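Local coordinates for phage-related protein (Bacillus cereus, PDB 4JG2) that is of unknown function but probably binds single-stranded DNA, like the ssDNA-binding protein of the phage Enc34, at residues 163-168 and 174-179; 70-75 and 110-115; 50-55 and 136-141; 115-120 and 125-130. All blocks are in the same frame, centred on the assembly; numbering follows the deposited sequence. Where two conformers were deposited one is given.

The four contacts show how two sheets and one long helix are joined in a small beta-rich fold. Along the chain, contact 3 spans the longest loop, and contacts 2 and 4 are nested in it; contact 1 follows. Contacts 2 and 4 have centres about 7 Å apart, share V115 and both use the antiparallel sheet formed by strands 45-50, 63-71, 125-132 and 111-112. Contact 1 belongs to the other sheet, which contact 3 reaches through strand 138-139. C177 and L179 of contact 1 pack on A130 of contact 4, and the two sheets thereby form one compact domain, probably of the ssDNA-binding family. Contacts 2 and 3, with centres about 23 Å apart, lie on opposite sides of the chain's centre.

Contact 1: 163-168 and 174-179; sequences NFYAFN and GVACGL
Strands 163-168 and 175-179 run antiparallel at 138°, and reciprocal backbone hydrogen bonds link N163 with G178, Y165 with A176 and F167 with G174, the shortest running from G178 N to N163 O at 2.7 Å. Between these pairs lie the non-hydrogen-bonded pairs F164 with C177 and A166 with V175, where CA-H...O contacts add to the seam; A166 CA lies 3.2 Å from G174 O. On one face, C177 holds SG anti to its backbone N (chi1 -175°), bringing the sulfur obliquely to the F164 ring, 3.7 Å from F164 CE2. V175 CG1 approaches the same ring at its edge. Helix 75-96 packs on this face, with I81 and A84 against F164 and A88 and I89 against V175. The other face is aromatic over small residues. The methyl of A176 makes a CH-pi contact over one face of Y165, displaced toward the rim, with CB 4.1 Å from the ring centroid. F167 meets the same methyl with its CD1, 3.7 Å from A176 CB, while its ring lies over G174 N. Both rings reach across because CG sits between the backbone N and the carbonyl carbon in each (chi1 61° in Y165). A water joins Y165 OH to C177 O, 3.0 Å from each. The chemistry implies a two-sided hairpin: its apolar face is packed in part by helix 75-96, at F164 and V175, and on the other the small A176, G178 and G174 let two aromatic rings lie close against the partner strand.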
loop_
_atom_site.group_PDB
_atom_site.type_symbol
_atom_site.label_atom_id
_atom_site.label_comp_id
_atom_site.label_asym_id
_atom_site.label_seq_id
_atom_site.Cartn_x
_atom_site.Cartn_y
_atom_site.Cartn_z
ATOM N N ASN A 163 5.729 1.718 3.546
ATOM C CA ASN A 163 6.577 2.783 4.069
ATOM C C ASN A 163 6.018 4.075 3.547
ATOM O O ASN A 163 5.689 4.240 2.388
ATOM C CB ASN A 163 8.100 2.686 3.758
ATOM C CG ASN A 163 8.973 3.723 4.560
ATOM O OD1 ASN A 163 9.451 3.459 5.713
ATOM N ND2 ASN A 163 9.254 4.882 3.918
ATOM N N PHE A 164 5.880 4.999 4.445
ATOM C CA PHE A 164 5.334 6.312 4.118
ATOM C C PHE A 164 6.426 7.338 4.023
ATOM O O PHE A 164 7.337 7.349 4.848
ATOM C CB PHE A 164 4.304 6.676 5.215
ATOM C CG PHE A 164 3.099 5.746 5.209
ATOM C CD1 PHE A 164 3.044 4.582 5.975
ATOM C CD2 PHE A 164 2.055 5.971 4.353
ATOM C CE1 PHE A 164 1.961 3.726 5.933
ATOM C CE2 PHE A 164 0.969 5.128 4.284
ATOM C CZ PHE A 164 0.950 4.001 5.070
ATOM N N TYR A 165 6.289 8.235 3.055
ATOM C CA TYR A 165 7.333 9.222 2.821
ATOM C C TYR A 165 6.756 10.475 2.172
ATOM O O TYR A 165 5.829 10.427 1.367
ATOM C CB TYR A 165 8.498 8.649 1.970
ATOM C CG TYR A 165 8.092 8.190 0.592
ATOM C CD1 TYR A 165 7.624 6.868 0.353
ATOM C CD2 TYR A 165 8.175 9.018 -0.497
ATOM C CE1 TYR A 165 7.308 6.463 -0.916
ATOM C CE2 TYR A 165 7.806 8.604 -1.778
ATOM C CZ TYR A 165 7.387 7.336 -1.951
ATOM O OH TYR A 165 7.032 6.972 -3.223
ATOM N N ALA A 166 7.356 11.610 2.451
ATOM C CA ALA A 166 6.989 12.890 1.837
ATOM C C ALA A 166 7.366 12.877 0.387
ATOM O O ALA A 166 8.422 12.349 0.003
ATOM C CB ALA A 166 7.635 14.053 2.543
ATOM N N PHE A 167 6.556 13.548 -0.449
ATOM C CA PHE A 167 6.861 13.645 -1.880
ATOM C C PHE A 167 6.328 14.960 -2.448
ATOM O O PHE A 167 5.392 15.555 -1.923
ATOM C CB PHE A 167 6.260 12.459 -2.705
ATOM C CG PHE A 167 4.812 12.624 -3.022
ATOM C CD1 PHE A 167 3.856 12.437 -2.038
ATOM C CD2 PHE A 167 4.400 13.064 -4.263
ATOM C CE1 PHE A 167 2.515 12.621 -2.327
ATOM C CE2 PHE A 167 3.078 13.279 -4.555
ATOM C CZ PHE A 167 2.138 13.093 -3.537
ATOM N N ASN A 168 6.878 15.308 -3.611
ATOM C CA ASN A 168 6.347 16.359 -4.448
ATOM C C ASN A 168 6.677 15.986 -5.872
ATOM O O ASN A 168 7.843 15.902 -6.220
ATOM C CB ASN A 168 7.017 17.661 -4.074
ATOM C CG ASN A 168 6.479 18.842 -4.805
ATOM O OD1 ASN A 168 6.416 18.854 -6.028
ATOM N ND2 ASN A 168 6.057 19.833 -4.060
ATOM N N GLY A 174 2.625 15.822 -0.700
ATOM C CA GLY A 174 2.080 15.241 0.470
ATOM C C GLY A 174 2.883 14.043 0.934
ATOM O O GLY A 174 4.124 14.095 0.960
ATOM N N VAL A 175 2.191 12.984 1.307
ATOM C CA VAL A 175 2.751 11.756 1.782
ATOM C C VAL A 175 2.267 10.609 0.897
ATOM O O VAL A 175 1.075 10.464 0.680
ATOM C CB VAL A 175 2.378 11.497 3.246
ATOM C CG1 VAL A 175 2.927 10.147 3.709
ATOM C CG2 VAL A 175 2.924 12.579 4.116
ATOM N N ALA A 176 3.250 9.866 0.359
ATOM C CA ALA A 176 3.034 8.716 -0.485
ATOM C C ALA A 176 3.313 7.444 0.281
ATOM O O ALA A 176 3.836 7.455 1.401
ATOM C CB ALA A 176 3.920 8.765 -1.734
ATOM N N CYS A 177 2.949 6.302 -0.310
ATOM C CA CYS A 177 3.081 5.010 0.301
ATOM C C CYS A 177 3.864 4.076 -0.599
ATOM O O CYS A 177 3.408 3.721 -1.695
ATOM C CB CYS A 177 1.752 4.422 0.642
ATOM S SG CYS A 177 1.924 2.865 1.538
ATOM N N GLY A 178 5.056 3.686 -0.127
ATOM C CA GLY A 178 5.857 2.735 -0.796
ATOM C C GLY A 178 5.465 1.299 -0.470
ATOM O O GLY A 178 5.301 0.945 0.709
ATOM N N LEU A 179 5.310 0.490 -1.495
ATOM C CA LEU A 179 5.020 -0.931 -1.343
ATOM C C LEU A 179 6.258 -1.694 -1.004
ATOM O O LEU A 179 7.269 -1.616 -1.723
ATOM C CB LEU A 179 4.482 -1.455 -2.688
ATOM C CG LEU A 179 4.196 -2.970 -2.761
ATOM C CD1 LEU A 179 3.175 -3.411 -1.723
ATOM C CD2 LEU A 179 3.705 -3.332 -4.159
HETATM O O HOH W 1 4.375 5.671 -3.700
#

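Contact 2: 70-75 and 110-115; sequences IPKTDK and LRDGDV
D112 OD1 is gripped by two donors that reach it from opposite faces of the carboxylate plane. K72 NZ comes from above the plane at 2.8 Å from OD1, whereas the backbone N of D114 binds OD1 at 3.0 Å on its anti side, closing an Asx turn. The same ammonium turns to a second carboxylate: K72 NZ stands 2.7 Å from D114 OD2, on that oxygen's anti lone pair. The lysine chain is extended beyond CG, crosses D112 at about a right angle and meets D114 coming from the opposite direction. Two negative groups converging on one ammonium would be expected to stabilise its charged form, and Y126 adds a cation-pi partner. D114 is steadied further by a hydrogen bond from G124 N to its OD1. In the antiparallel sheet, strand 125-132 lies between strands 63-71 and 111-112, and the lysine reaches past the start of this intervening strand, by Y126, to close the salt-bridge network; I70 and G113, the closest pair of CA atoms, are still 9.2 Å apart. Apolar contact across the same gap is slight, with I70 CD1 lying 4.3 Å from L110 CD1. Helix 75-96 flanks that pair, I78 and I81 touching I70 and N82 touching L110. Just before the helix, a type I turn from P71 to D74 leads into the N-cap residue D74, and K75 NZ folds back onto K72 O at 2.8 Å.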
loop_
_atom_site.group_PDB
_atom_site.type_symbol
_atom_site.label_atom_id
_atom_site.label_comp_id
_atom_site.label_asym_id
_atom_site.label_seq_id
_atom_site.Cartn_x
_atom_site.Cartn_y
_atom_site.Cartn_z
ATOM N N ILE A 70 -7.943 -1.885 4.224
ATOM C CA ILE A 70 -7.770 -2.012 5.671
ATOM C C ILE A 70 -9.120 -1.873 6.355
ATOM O O ILE A 70 -9.753 -0.824 6.264
ATOM C CB ILE A 70 -6.836 -0.877 6.141
ATOM C CG1 ILE A 70 -5.460 -1.004 5.432
ATOM C CG2 ILE A 70 -6.653 -0.881 7.667
ATOM C CD1 ILE A 70 -4.725 0.242 5.210
ATOM N N PRO A 71 -9.599 -2.958 6.972
ATOM C CA PRO A 71 -10.912 -2.820 7.586
ATOM C C PRO A 71 -10.941 -1.682 8.598
ATOM O O PRO A 71 -9.989 -1.534 9.356
ATOM C CB PRO A 71 -11.157 -4.201 8.217
ATOM C CG PRO A 71 -10.026 -5.021 7.916
ATOM C CD PRO A 71 -9.020 -4.302 7.132
ATOM N N LYS A 72 -12.089 -0.992 8.707
ATOM C CA LYS A 72 -12.210 0.069 9.688
ATOM C C LYS A 72 -12.171 -0.435 11.118
ATOM O O LYS A 72 -11.965 0.339 12.022
ATOM C CB LYS A 72 -13.464 0.891 9.378
ATOM C CG LYS A 72 -13.265 1.746 8.134
ATOM C CD LYS A 72 -14.407 2.718 7.868
ATOM C CE LYS A 72 -14.109 3.637 6.681
ATOM N NZ LYS A 72 -15.169 4.632 6.434
ATOM N N THR A 73 -12.391 -1.712 11.331
ATOM C CA THR A 73 -12.242 -2.366 12.625
ATOM C C THR A 73 -10.773 -2.606 13.027
ATOM O O THR A 73 -10.508 -2.924 14.187
ATOM C CB THR A 73 -13.001 -3.711 12.631
ATOM O OG1 THR A 73 -12.568 -4.467 11.486
ATOM C CG2 THR A 73 -14.503 -3.534 12.583
ATOM N N ASP A 74 -9.827 -2.449 12.099
ATOM C CA ASP A 74 -8.422 -2.703 12.390
ATOM C C ASP A 74 -7.770 -1.470 12.959
ATOM O O ASP A 74 -6.957 -0.792 12.331
ATOM C CB ASP A 74 -7.700 -3.179 11.140
ATOM C CG ASP A 74 -6.302 -3.664 11.451
ATOM O OD1 ASP A 74 -5.889 -3.567 12.709
ATOM O OD2 ASP A 74 -5.640 -4.093 10.504
ATOM N N LYS A 75 -8.153 -1.138 14.182
ATOM C CA LYS A 75 -7.657 0.073 14.834
ATOM C C LYS A 75 -6.172 0.108 15.007
ATOM O O LYS A 75 -5.559 1.143 14.869
ATOM C CB LYS A 75 -8.341 0.248 16.233
ATOM C CG LYS A 75 -9.835 0.268 16.144
ATOM C CD LYS A 75 -10.362 1.427 15.299
ATOM C CE LYS A 75 -11.887 1.740 15.420
ATOM N NZ LYS A 75 -12.932 1.088 14.539
ATOM N N LEU A 110 -4.157 7.699 3.504
ATOM C CA LEU A 110 -5.254 6.830 4.022
ATOM C C LEU A 110 -6.577 7.349 3.506
ATOM O O LEU A 110 -7.081 8.379 3.966
ATOM C CB LEU A 110 -5.206 6.791 5.532
ATOM C CG LEU A 110 -6.146 5.783 6.154
ATOM C CD1 LEU A 110 -5.643 4.362 5.977
ATOM C CD2 LEU A 110 -6.339 6.101 7.617
ATOM N N ARG A 111 -7.166 6.644 2.550
ATOM C CA ARG A 111 -8.392 7.054 1.860
ATOM C C ARG A 111 -9.574 6.276 2.394
ATOM O O ARG A 111 -9.439 5.181 2.931
ATOM C CB ARG A 111 -8.214 6.793 0.358
ATOM C CG ARG A 111 -6.961 7.342 -0.271
ATOM C CD ARG A 111 -6.642 8.739 0.118
ATOM N NE ARG A 111 -7.690 9.670 -0.211
ATOM C CZ ARG A 111 -7.567 10.982 -0.170
ATOM N NH1 ARG A 111 -6.400 11.516 0.180
ATOM N NH2 ARG A 111 -8.560 11.741 -0.505
ATOM N N ASP A 112 -10.779 6.833 2.245
ATOM C CA ASP A 112 -11.976 6.294 2.841
ATOM C C ASP A 112 -12.783 5.528 1.776
ATOM O O ASP A 112 -13.386 6.148 0.899
ATOM C CB ASP A 112 -12.803 7.427 3.455
ATOM C CG ASP A 112 -13.950 6.944 4.309
ATOM O OD1 ASP A 112 -14.464 5.860 4.038
ATOM O OD2 ASP A 112 -14.429 7.677 5.182
ATOM N N GLY A 113 -12.822 4.199 1.868
ATOM C CA GLY A 113 -13.538 3.374 0.920
ATOM C C GLY A 113 -15.026 3.535 0.897
ATOM O O GLY A 113 -15.639 3.240 -0.100
ATOM N N ASP A 114 -15.607 4.001 1.997
ATOM C CA ASP A 114 -17.056 4.189 2.039
ATOM C C ASP A 114 -17.524 5.407 1.289
ATOM O O ASP A 114 -18.629 5.406 0.758
ATOM C CB ASP A 114 -17.557 4.307 3.461
ATOM C CG ASP A 114 -17.510 2.995 4.205
ATOM O OD1 ASP A 114 -18.094 2.074 3.653
ATOM O OD2 ASP A 114 -16.966 2.930 5.326
ATOM N N VAL A 115 -16.699 6.431 1.211
ATOM C CA VAL A 115 -17.150 7.669 0.605
ATOM C C VAL A 115 -16.387 8.045 -0.673
ATOM O O VAL A 115 -16.935 8.771 -1.468
ATOM C CB VAL A 115 -17.303 8.779 1.708
ATOM C CG1 VAL A 115 -18.315 8.409 2.803
ATOM C CG2 VAL A 115 -16.019 9.108 2.336
#

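Contact 3: 50-55 and 136-141; sequences HGWEPV and PQIVDK
I138 meets W52 through an aliphatic branch laid over an indole, the central feature of this contact. Its CD1 sits over one face of the six-membered ring, 3.7 Å from the centroid and only 9° off the ring normal, a well-centred CH-pi contact. CB and CG2 of I138 extend the touch to the far rim of the ring, with CG2 3.8 Å from W52 CH2, and the isoleucine thus meets the ring with more than one methyl. With CG1 anti to its carbonyl carbon (chi1 -56°) and the branch extended beyond it, I138 carries CD1 out to the indole and on toward G51. W52 starts out pointing away from 136-141, and its side chain swings back to offer the ring. The indole is steadied at its polar edge by a hydrogen bond from NE1 to V152 O, and F49 meets it edge-to-face. G51 takes part with its backbone: its O lies 3.7 Å from I138 CD1 and 3.6 Å from P136 CG. No direct hydrogen bond joins the two segments. A water supplies the polar link, donating to G51 O and to P136 O at 2.7 Å each. The contact joins the corner at 51-53, where the chain turns after strand 45-50, to strand 138-139, which borders strand 175-186 of the other sheet. Two curved sheets packed together in this way would be consistent with an OB-like fold, probably shared with the Enc34 ssDNA-binding family.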
loop_
_atom_site.group_PDB
_atom_site.type_symbol
_atom_site.label_atom_id
_atom_site.label_comp_id
_atom_site.label_asym_id
_atom_site.label_seq_id
_atom_site.Cartn_x
_atom_site.Cartn_y
_atom_site.Cartn_z
ATOM N N HIS A 50 -0.949 -5.780 -8.477
ATOM C CA HIS A 50 0.093 -5.784 -9.496
ATOM C C HIS A 50 1.427 -5.984 -8.806
ATOM O O HIS A 50 2.359 -5.211 -8.929
ATOM C CB HIS A 50 0.053 -4.535 -10.335
ATOM C CG HIS A 50 -1.174 -4.449 -11.185
ATOM N ND1 HIS A 50 -1.413 -5.292 -12.230
ATOM C CD2 HIS A 50 -2.259 -3.664 -11.089
ATOM C CE1 HIS A 50 -2.591 -5.023 -12.755
ATOM N NE2 HIS A 50 -3.146 -4.056 -12.055
ATOM N N GLY A 51 1.550 -7.096 -8.094
ATOM C CA GLY A 51 2.764 -7.467 -7.398
ATOM C C GLY A 51 3.667 -8.435 -8.129
ATOM O O GLY A 51 4.823 -8.492 -7.804
ATOM N N TRP A 52 3.138 -9.185 -9.112
ATOM C CA TRP A 52 4.017 -10.088 -9.857
ATOM C C TRP A 52 4.662 -9.410 -11.065
ATOM O O TRP A 52 5.778 -9.753 -11.428
ATOM C CB TRP A 52 3.237 -11.329 -10.332
ATOM C CG TRP A 52 2.639 -12.188 -9.248
ATOM C CD1 TRP A 52 1.332 -12.465 -9.043
ATOM C CD2 TRP A 52 3.371 -12.897 -8.226
ATOM N NE1 TRP A 52 1.170 -13.325 -7.968
ATOM C CE2 TRP A 52 2.420 -13.608 -7.467
ATOM C CE3 TRP A 52 4.739 -13.048 -7.935
ATOM C CZ2 TRP A 52 2.783 -14.476 -6.428
ATOM C CZ3 TRP A 52 5.098 -13.894 -6.919
ATOM C CH2 TRP A 52 4.135 -14.583 -6.171
ATOM N N GLU A 53 3.933 -8.504 -11.695
ATOM C CA GLU A 53 4.409 -7.753 -12.839
ATOM C C GLU A 53 3.984 -6.322 -12.638
ATOM O O GLU A 53 2.970 -6.083 -12.006
ATOM C CB GLU A 53 3.822 -8.302 -14.150
ATOM C CG GLU A 53 4.042 -9.792 -14.372
ATOM C CD GLU A 53 4.048 -10.151 -15.828
ATOM O OE1 GLU A 53 4.636 -9.360 -16.603
ATOM O OE2 GLU A 53 3.533 -11.237 -16.185
ATOM N N PRO A 54 4.799 -5.385 -13.097
ATOM C CA PRO A 54 4.434 -3.979 -12.974
ATOM C C PRO A 54 3.566 -3.511 -14.102
ATOM O O PRO A 54 3.557 -4.124 -15.180
ATOM C CB PRO A 54 5.803 -3.281 -12.971
ATOM C CG PRO A 54 6.605 -4.094 -13.944
ATOM C CD PRO A 54 6.149 -5.538 -13.712
ATOM N N VAL A 55 2.820 -2.433 -13.861
ATOM C CA VAL A 55 1.911 -1.880 -14.852
ATOM C C VAL A 55 1.923 -0.349 -14.778
ATOM O O VAL A 55 2.348 0.247 -13.790
ATOM C CB VAL A 55 0.488 -2.394 -14.717
ATOM C CG1 VAL A 55 0.451 -3.912 -14.922
ATOM C CG2 VAL A 55 -0.083 -1.879 -13.423
ATOM N N PRO A 136 8.140 -6.523 -5.140
ATOM C CA PRO A 136 8.060 -6.985 -3.760
ATOM C C PRO A 136 8.436 -8.452 -3.612
ATOM O O PRO A 136 8.313 -9.216 -4.585
ATOM C CB PRO A 136 6.549 -6.837 -3.443
ATOM C CG PRO A 136 5.891 -6.929 -4.782
ATOM C CD PRO A 136 6.817 -6.259 -5.744
ATOM N N GLN A 137 8.901 -8.835 -2.421
ATOM C CA GLN A 137 8.999 -10.249 -2.104
ATOM C C GLN A 137 7.622 -10.676 -1.610
ATOM O O GLN A 137 7.050 -10.047 -0.721
ATOM C CB GLN A 137 10.050 -10.514 -1.063
ATOM C CG GLN A 137 11.403 -9.999 -1.496
ATOM C CD GLN A 137 12.324 -9.809 -0.339
ATOM O OE1 GLN A 137 12.764 -8.720 -0.118
ATOM N NE2 GLN A 137 12.466 -10.783 0.475
ATOM N N ILE A 138 7.144 -11.805 -2.141
ATOM C CA ILE A 138 5.789 -12.330 -1.891
ATOM C C ILE A 138 5.966 -13.714 -1.264
ATOM O O ILE A 138 6.527 -14.612 -1.910
ATOM C CB ILE A 138 4.953 -12.337 -3.163
ATOM C CG1 ILE A 138 4.889 -10.929 -3.770
ATOM C CG2 ILE A 138 3.584 -12.860 -2.827
ATOM C CD1 ILE A 138 4.063 -10.784 -5.018
ATOM N N VAL A 139 5.539 -13.839 -0.004
ATOM C CA VAL A 139 5.825 -14.991 0.804
ATOM C C VAL A 139 4.554 -15.565 1.436
ATOM O O VAL A 139 3.502 -14.919 1.462
ATOM C CB VAL A 139 6.847 -14.672 1.907
ATOM C CG1 VAL A 139 8.169 -14.201 1.289
ATOM C CG2 VAL A 139 6.325 -13.698 2.924
ATOM N N ASP A 140 4.660 -16.807 1.898
ATOM C CA ASP A 140 3.541 -17.536 2.509
ATOM C C ASP A 140 3.567 -17.374 4.015
ATOM O O ASP A 140 4.336 -16.560 4.581
ATOM C CB ASP A 140 3.561 -19.002 2.047
ATOM C CG ASP A 140 4.763 -19.783 2.517
ATOM O OD1 ASP A 140 5.430 -19.341 3.489
ATOM O OD2 ASP A 140 5.027 -20.884 1.958
ATOM N N LYS A 141 2.669 -18.065 4.682
ATOM C CA LYS A 141 2.517 -17.948 6.123
ATOM C C LYS A 141 3.773 -18.328 6.875
ATOM O O LYS A 141 4.001 -17.857 7.990
ATOM C CB LYS A 141 1.342 -18.775 6.651
ATOM C CG LYS A 141 -0.024 -18.172 6.363
ATOM C CD LYS A 141 -1.175 -19.021 6.916
ATOM C CE LYS A 141 -1.154 -20.413 6.327
HETATM O O HOH W 2 7.143 -9.727 -7.020
#

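Contact 4: 115-120 and 125-130; sequences VERDDE and HYFVNA
R117 and F127 make the tight part of this contact, the guanidinium presenting its face to the CZ corner of the ring. F127 CZ lies over the centre of that face, 3.5 Å from R117 CZ, with R117 NH2 3.6 Å from F127 CE1. The two planes are 57° apart, which rules out a parallel stack. R117 CG also touches the ring, 3.9 Å from F127 CE2, because the arginine chain bends at chi2 (-63°) and passes alongside the CE2-CZ side of the ring. A hydrogen bond from R117 NH1 to E116 O at 2.9 Å helps fix the rotation of the guanidinium; the acceptor lies in the guanidinium plane, while NH1 meets it from above the E116 carbonyl plane. Y122 meets the F127 ring edge-to-face. The contact slackens at its two ends. E116 CB stands 4.5 Å from F127 CE2 at the edge of the ring, and N129 ND2 lies as far from R117 NH2, without a bond. The polar groups there bond to residues of the adjoining strands: E116 to R111 NH2 and D112 N, exposed N129 through OD1 to S67 OG. Loop 115-120 thus drapes over strand 125-132 on the side of F127, which also packs on L69 of strand 63-71, while V128 and A130 of the same strand meet L162 of strand 157-169 and A130 meets C177 and L179 of strand 175-186.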
loop_
_atom_site.group_PDB
_atom_site.type_symbol
_atom_site.label_atom_id
_atom_site.label_comp_id
_atom_site.label_asym_id
_atom_site.label_seq_id
_atom_site.Cartn_x
_atom_site.Cartn_y
_atom_site.Cartn_z
ATOM N N VAL A 115 -16.699 6.431 1.211
ATOM C CA VAL A 115 -17.150 7.669 0.605
ATOM C C VAL A 115 -16.387 8.045 -0.673
ATOM O O VAL A 115 -16.935 8.771 -1.468
ATOM C CB VAL A 115 -17.303 8.779 1.708
ATOM C CG1 VAL A 115 -18.315 8.409 2.803
ATOM C CG2 VAL A 115 -16.019 9.108 2.336
ATOM N N GLU A 116 -15.166 7.562 -0.884
ATOM C CA GLU A 116 -14.391 7.923 -2.078
ATOM C C GLU A 116 -14.505 6.926 -3.239
ATOM O O GLU A 116 -13.950 7.149 -4.317
ATOM C CB GLU A 116 -12.931 8.145 -1.736
ATOM C CG GLU A 116 -12.721 9.162 -0.636
ATOM C CD GLU A 116 -11.254 9.398 -0.427
ATOM O OE1 GLU A 116 -10.583 9.824 -1.399
ATOM O OE2 GLU A 116 -10.767 9.284 0.696
ATOM N N ARG A 117 -15.189 5.820 -2.974
ATOM C CA ARG A 117 -15.418 4.771 -3.960
ATOM C C ARG A 117 -16.861 4.288 -3.898
ATOM O O ARG A 117 -17.556 4.491 -2.907
ATOM C CB ARG A 117 -14.462 3.590 -3.746
ATOM C CG ARG A 117 -12.976 3.909 -3.938
ATOM C CD ARG A 117 -12.654 4.349 -5.368
ATOM N NE ARG A 117 -11.213 4.473 -5.592
ATOM C CZ ARG A 117 -10.550 5.620 -5.490
ATOM N NH1 ARG A 117 -11.208 6.729 -5.163
ATOM N NH2 ARG A 117 -9.243 5.668 -5.712
ATOM N N ASP A 118 -17.226 3.605 -4.982
ATOM C CA ASP A 118 -18.524 2.961 -5.124
ATOM C C ASP A 118 -18.263 1.527 -5.463
ATOM O O ASP A 118 -18.602 1.102 -6.566
ATOM C CB ASP A 118 -19.269 3.466 -6.354
ATOM C CG ASP A 118 -19.290 4.924 -6.441
ATOM O OD1 ASP A 118 -19.259 5.661 -5.417
ATOM O OD2 ASP A 118 -19.269 5.382 -7.616
ATOM N N ASP A 119 -17.624 0.774 -4.584
ATOM C CA ASP A 119 -17.342 -0.642 -4.880
ATOM C C ASP A 119 -17.620 -1.355 -3.591
ATOM O O ASP A 119 -17.156 -0.947 -2.541
ATOM C CB ASP A 119 -15.870 -0.952 -5.250
ATOM C CG ASP A 119 -15.418 -0.364 -6.579
ATOM O OD1 ASP A 119 -15.067 0.815 -6.624
ATOM O OD2 ASP A 119 -15.317 -1.129 -7.558
ATOM N N GLU A 120 -18.315 -2.459 -3.670
ATOM C CA GLU A 120 -18.673 -3.235 -2.499
ATOM C C GLU A 120 -17.462 -3.735 -1.681
ATOM O O GLU A 120 -17.515 -3.740 -0.477
ATOM C CB GLU A 120 -19.673 -4.319 -2.834
ATOM C CG GLU A 120 -21.028 -3.691 -3.283
ATOM C CD GLU A 120 -21.805 -2.791 -2.283
ATOM O OE1 GLU A 120 -21.909 -3.153 -1.137
ATOM O OE2 GLU A 120 -22.412 -1.760 -2.731
ATOM N N HIS A 125 -13.980 -0.166 4.704
ATOM C CA HIS A 125 -12.537 -0.141 4.653
ATOM C C HIS A 125 -11.990 1.223 4.366
ATOM O O HIS A 125 -12.607 2.027 3.658
ATOM C CB HIS A 125 -12.032 -1.086 3.520
ATOM C CG HIS A 125 -12.250 -2.545 3.798
ATOM N ND1 HIS A 125 -13.473 -3.140 3.742
ATOM C CD2 HIS A 125 -11.390 -3.531 4.157
ATOM C CE1 HIS A 125 -13.359 -4.409 4.064
ATOM N NE2 HIS A 125 -12.106 -4.678 4.307
ATOM N N TYR A 126 -10.811 1.463 4.913
ATOM C CA TYR A 126 -9.911 2.484 4.398
ATOM C C TYR A 126 -9.072 1.782 3.299
ATOM O O TYR A 126 -9.010 0.542 3.228
ATOM C CB TYR A 126 -8.974 3.025 5.457
ATOM C CG TYR A 126 -9.682 3.873 6.522
ATOM C CD1 TYR A 126 -10.072 5.177 6.226
ATOM C CD2 TYR A 126 -9.903 3.407 7.794
ATOM C CE1 TYR A 126 -10.672 5.997 7.143
ATOM C CE2 TYR A 126 -10.512 4.191 8.754
ATOM C CZ TYR A 126 -10.909 5.487 8.415
ATOM O OH TYR A 126 -11.509 6.287 9.369
ATOM N N PHE A 127 -8.377 2.558 2.485
ATOM C CA PHE A 127 -7.477 1.997 1.514
ATOM C C PHE A 127 -6.274 2.871 1.348
ATOM O O PHE A 127 -6.325 4.109 1.490
ATOM C CB PHE A 127 -8.172 1.715 0.135
ATOM C CG PHE A 127 -8.650 2.894 -0.642
ATOM C CD1 PHE A 127 -7.917 3.437 -1.703
ATOM C CD2 PHE A 127 -9.877 3.466 -0.342
ATOM C CE1 PHE A 127 -8.438 4.444 -2.455
ATOM C CE2 PHE A 127 -10.373 4.501 -1.130
ATOM C CZ PHE A 127 -9.647 5.012 -2.189
ATOM N N VAL A 128 -5.166 2.242 0.942
ATOM C CA VAL A 128 -3.941 2.962 0.611
ATOM C C VAL A 128 -3.496 2.394 -0.756
ATOM O O VAL A 128 -3.651 1.197 -1.014
ATOM C CB VAL A 128 -2.844 2.793 1.687
ATOM C CG1 VAL A 128 -3.419 2.980 3.088
ATOM C CG2 VAL A 128 -2.175 1.459 1.628
ATOM N N ASN A 129 -3.062 3.300 -1.626
ATOM C CA ASN A 129 -2.496 2.972 -2.913
ATOM C C ASN A 129 -0.968 2.914 -2.731
ATOM O O ASN A 129 -0.339 3.979 -2.633
ATOM C CB ASN A 129 -2.922 3.936 -3.971
ATOM C CG ASN A 129 -4.412 3.880 -4.251
ATOM O OD1 ASN A 129 -5.068 2.852 -4.101
ATOM N ND2 ASN A 129 -4.939 5.007 -4.612
ATOM N N ALA A 130 -0.398 1.744 -2.675
ATOM C CA ALA A 130 1.013 1.548 -2.468
ATOM C C ALA A 130 1.706 1.178 -3.790
ATOM O O ALA A 130 1.145 0.442 -4.593
ATOM C CB ALA A 130 1.292 0.465 -1.434
#